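Local coordinates for protein putative aldo/keto reductase (Salmonella enterica subsp. enterica serovar Typhimurium, PDB 4R9O) that probably acts as an NADP-dependent oxidoreductase of the aldo/keto reductase family, built on a TIM-barrel fold, at residues N31-A34 / R35-V38; E42-D46 / L47-T51. All blocks are in the same frame, centred on the assembly; numbering follows the deposited sequence.

Contact 1 of 2, residues N31-A34 / R35-V38; sequences NMSA and RQLV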
# COMPACT_ATOMS: atom_id res chain seq x y z
N ASN C 31 26.51 -29.65 10.37
CA ASN C 31 26.87 -30.94 10.95
C ASN C 31 28.39 -31.14 11.07
O ASN C 31 28.94 -32.15 10.61
CB ASN C 31 26.25 -32.08 10.13
CG ASN C 31 24.74 -32.12 10.22
OD1 ASN C 31 24.04 -32.23 9.21
ND2 ASN C 31 24.22 -32.02 11.44
N MET C 32 29.05 -30.17 11.68
CA MET C 32 30.49 -30.24 11.91
C MET C 32 30.83 -30.74 13.31
O MET C 32 30.18 -30.36 14.29
CB MET C 32 31.14 -28.86 11.71
CG MET C 32 31.42 -28.47 10.27
SD MET C 32 32.31 -26.89 10.19
CE MET C 32 32.48 -26.68 8.42
N SER C 33 31.84 -31.59 13.40
CA SER C 33 32.44 -31.93 14.69
C SER C 33 33.20 -30.71 15.18
O SER C 33 33.48 -29.79 14.39
CB SER C 33 33.39 -33.12 14.56
OG SER C 33 34.50 -32.76 13.76
N ALA C 34 33.54 -30.68 16.46
CA ALA C 34 34.27 -29.53 16.99
C ALA C 34 35.62 -29.40 16.29
O ALA C 34 36.08 -28.28 16.03
CB ALA C 34 34.45 -29.67 18.50
N ARG C 35 36.25 -30.53 15.96
CA ARG C 35 37.54 -30.52 15.27
C ARG C 35 37.44 -30.01 13.84
O ARG C 35 38.30 -29.26 13.37
CB ARG C 35 38.17 -31.92 15.30
CG ARG C 35 39.18 -32.10 16.43
CD ARG C 35 39.37 -33.57 16.81
NE ARG C 35 38.34 -33.93 17.78
CZ ARG C 35 38.50 -33.87 19.10
NH1 ARG C 35 39.67 -33.52 19.62
NH2 ARG C 35 37.49 -34.19 19.89
N GLN C 36 36.37 -30.37 13.14
CA GLN C 36 36.14 -29.84 11.80
C GLN C 36 35.87 -28.33 11.83
O GLN C 36 36.26 -27.61 10.90
CB GLN C 36 34.97 -30.57 11.14
CG GLN C 36 35.38 -31.88 10.48
CD GLN C 36 34.19 -32.64 9.95
OE1 GLN C 36 33.15 -32.72 10.61
NE2 GLN C 36 34.31 -33.19 8.74
N LEU C 37 35.22 -27.86 12.88
CA LEU C 37 34.97 -26.43 13.04
C LEU C 37 36.29 -25.67 13.27
O LEU C 37 36.49 -24.58 12.75
CB LEU C 37 34.00 -26.19 14.18
CG LEU C 37 33.56 -24.76 14.44
CD1 LEU C 37 33.07 -24.13 13.14
CD2 LEU C 37 32.48 -24.75 15.51
N VAL C 38 37.18 -26.27 14.05
CA VAL C 38 38.51 -25.70 14.26
C VAL C 38 39.21 -25.46 12.92
O VAL C 38 39.74 -24.37 12.67
CB VAL C 38 39.40 -26.62 15.13
CG1 VAL C 38 40.86 -26.19 15.03
CG2 VAL C 38 38.91 -26.62 16.58

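Contact 2 of 2, residues E42-D46 / L47-T51; sequences EEHLD and LGVTT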
# COMPACT_ATOMS: atom_id res chain seq x y z
N GLU C 42 40.25 -21.90 11.16
CA GLU C 42 41.63 -21.69 10.74
C GLU C 42 41.72 -21.37 9.25
O GLU C 42 42.58 -20.60 8.84
CB GLU C 42 42.48 -22.93 11.06
CG GLU C 42 42.75 -23.12 12.53
CD GLU C 42 43.59 -24.34 12.81
OE1 GLU C 42 43.69 -25.21 11.92
OE2 GLU C 42 44.14 -24.43 13.93
N GLU C 43 40.84 -21.96 8.45
CA GLU C 43 40.89 -21.75 7.01
C GLU C 43 40.39 -20.37 6.60
O GLU C 43 40.94 -19.76 5.68
CB GLU C 43 40.10 -22.85 6.28
CG GLU C 43 40.96 -24.07 5.92
CD GLU C 43 40.16 -25.28 5.47
OE1 GLU C 43 38.94 -25.31 5.71
OE2 GLU C 43 40.76 -26.20 4.88
N HIS C 44 39.35 -19.84 7.26
CA HIS C 44 38.90 -18.52 6.85
C HIS C 44 39.79 -17.46 7.50
O HIS C 44 39.98 -16.37 6.94
CB HIS C 44 37.38 -18.31 7.11
CG HIS C 44 36.97 -18.15 8.55
ND1 HIS C 44 37.41 -17.12 9.36
CD2 HIS C 44 36.07 -18.85 9.29
CE1 HIS C 44 36.84 -17.22 10.54
NE2 HIS C 44 36.02 -18.25 10.53
N LEU C 45 40.38 -17.81 8.63
CA LEU C 45 41.39 -16.97 9.29
C LEU C 45 42.57 -16.72 8.35
O LEU C 45 43.04 -15.59 8.21
CB LEU C 45 41.86 -17.66 10.57
CG LEU C 45 42.03 -16.89 11.89
CD1 LEU C 45 41.04 -15.76 12.02
CD2 LEU C 45 41.88 -17.85 13.06
N ASP C 46 43.03 -17.80 7.71
CA ASP C 46 44.12 -17.75 6.74
C ASP C 46 43.81 -16.84 5.56
O ASP C 46 44.71 -16.23 4.99
CB ASP C 46 44.42 -19.15 6.21
CG ASP C 46 45.36 -19.92 7.12
OD1 ASP C 46 46.25 -19.29 7.72
OD2 ASP C 46 45.20 -21.16 7.22
N LEU C 47 42.54 -16.77 5.18
CA LEU C 47 42.13 -15.92 4.08
C LEU C 47 41.93 -14.47 4.52
O LEU C 47 41.70 -13.59 3.69
CB LEU C 47 40.83 -16.45 3.45
CG LEU C 47 40.87 -17.91 2.98
CD1 LEU C 47 39.57 -18.31 2.30
CD2 LEU C 47 42.07 -18.16 2.06
N GLY C 48 42.03 -14.22 5.83
CA GLY C 48 41.90 -12.87 6.35
C GLY C 48 40.55 -12.54 6.97
O GLY C 48 40.30 -11.40 7.35
N VAL C 49 39.68 -13.54 7.06
CA VAL C 49 38.38 -13.34 7.68
C VAL C 49 38.49 -13.55 9.20
O VAL C 49 38.50 -14.68 9.68
CB VAL C 49 37.32 -14.30 7.11
CG1 VAL C 49 35.95 -14.05 7.76
CG2 VAL C 49 37.24 -14.16 5.59
N THR C 50 38.58 -12.45 9.94
CA THR C 50 38.79 -12.52 11.38
C THR C 50 37.53 -12.23 12.21
O THR C 50 37.43 -12.64 13.37
CB THR C 50 39.90 -11.55 11.81
OG1 THR C 50 39.51 -10.20 11.49
CG2 THR C 50 41.22 -11.89 11.10
N THR C 51 36.58 -11.50 11.63
CA THR C 51 35.37 -11.14 12.37
C THR C 51 34.27 -12.19 12.19
O THR C 51 33.98 -12.61 11.06
CB THR C 51 34.82 -9.77 11.92
OG1 THR C 51 35.88 -8.81 11.87
CG2 THR C 51 33.76 -9.31 12.92

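Contact 1 of 2, residues N31-A34 / R35-V38
Ser33 and Gln36 hold each other by both backbone and side chain. Ser33 OG accepts the amide of Gln36, with OG 3.1 Å from Gln36 N and an N-H...O angle of 160°. In return Gln36 turns its amide group back over the start of the helix. Its OE1 takes the Ser33 amide on a lone pair, in the carbonyl plane, at 3.3 Å from Ser33 N; the bond is nearly straight at 172°. A weak bond of 3.4 Å also runs from Ser33 OG to the same Gln36 OE1. This is a capping box, with Ser33 as the N-cap of helix 34-46. Regular helical bonding follows at once: Leu37 N donates to Ser33 O at 3.0 Å, and Val38 N to Ala34 O.

Met32 adds an apolar contact before the cap. Its CG sits anti to the carbonyl carbon (chi1 -81°) and the chain then runs extended, which lays SD alongside the first turn, 4.1 Å from Leu37 CD1. Leu37 is buried, and it also packs on Tyr24 and on Ala70 of helix 63-73. Ala34 and Arg35 touch Leu73 of that helix. The side chain of Met32 comes to about 5 Å from Gly267, which probably belongs to the NADP site.

Contact 2 of 2, residues E42-D46 / L47-T51
His44 and Val49 are joined by two hydrogen bonds across the end of the helix. The imidazole donates from ND1 to Val49 O, with a separation of 2.7 Å and a bent N-H...O angle of 135°. The carbonyl oxygen lies at the ring edge, close to the ring plane. The first torsion explains this reach: CG stands between the backbone N and the carbonyl carbon (chi1 72°), which swings the ring toward the chain that follows the helix. On its far nitrogen, NE2, the ring bonds to Tyr24 OH, so both ring nitrogens have partners and the ring's rotation is fixed.

The second bond between the pair is a backbone one, from Val49 N to His44 O at 2.8 Å. Next to it, Gly48 N donates to Leu45 O at 2.9 Å from above the carbonyl plane. These two bonds back into the last turn, with the positive phi of Gly48, make a Schellman motif. Gly48 takes up the positive phi (101°) that reverses the chain, a conformation that suits glycine. In addition, Leu47 N makes weak bonds to the carbonyls of Glu43 and His44.

Van der Waals packing fills in around these bonds. His44 CB lies 4.0 Å from Val49 CB, and the two side chains cross at about a right angle. Leu45 CD1 meets Thr50 CG2 at 4.0 Å. Leu47 CG rests on the carbonyl oxygen of Glu43, 3.3 Å from Glu43 O.

The turn leads from helix 34-46 into strand 51-53 of the barrel. His44 and Val49 both pack on Met22 of strand 16-23, while Ile269 and Leu276 of helix 269-276 cover His44 and Val49 respectively, and Thr50 OG1 bonds to Gln82 NE2 of strand 82-90 and Arg7 NH2 of strand 7-9.

The two contacts lie at the two ends of helix 34-46, with their centres about 16 Å apart. Contact 1 comes first along the chain and starts the helix after the loop that follows helix 27-30. Contact 2 ends it and passes the chain to strand 51-53. They do not touch each other. Helix 34-46 lies in the crossover between the parallel strands 16-23 and 51-53 of the TIM barrel. Contact 1 is at the surface, and contact 2 is partly buried against the sheet. The side chain of His44 in contact 2 is about 8 Å from that of Gly267, farther than Met32 in contact 1, so each contact has a side chain near the likely cofactor region.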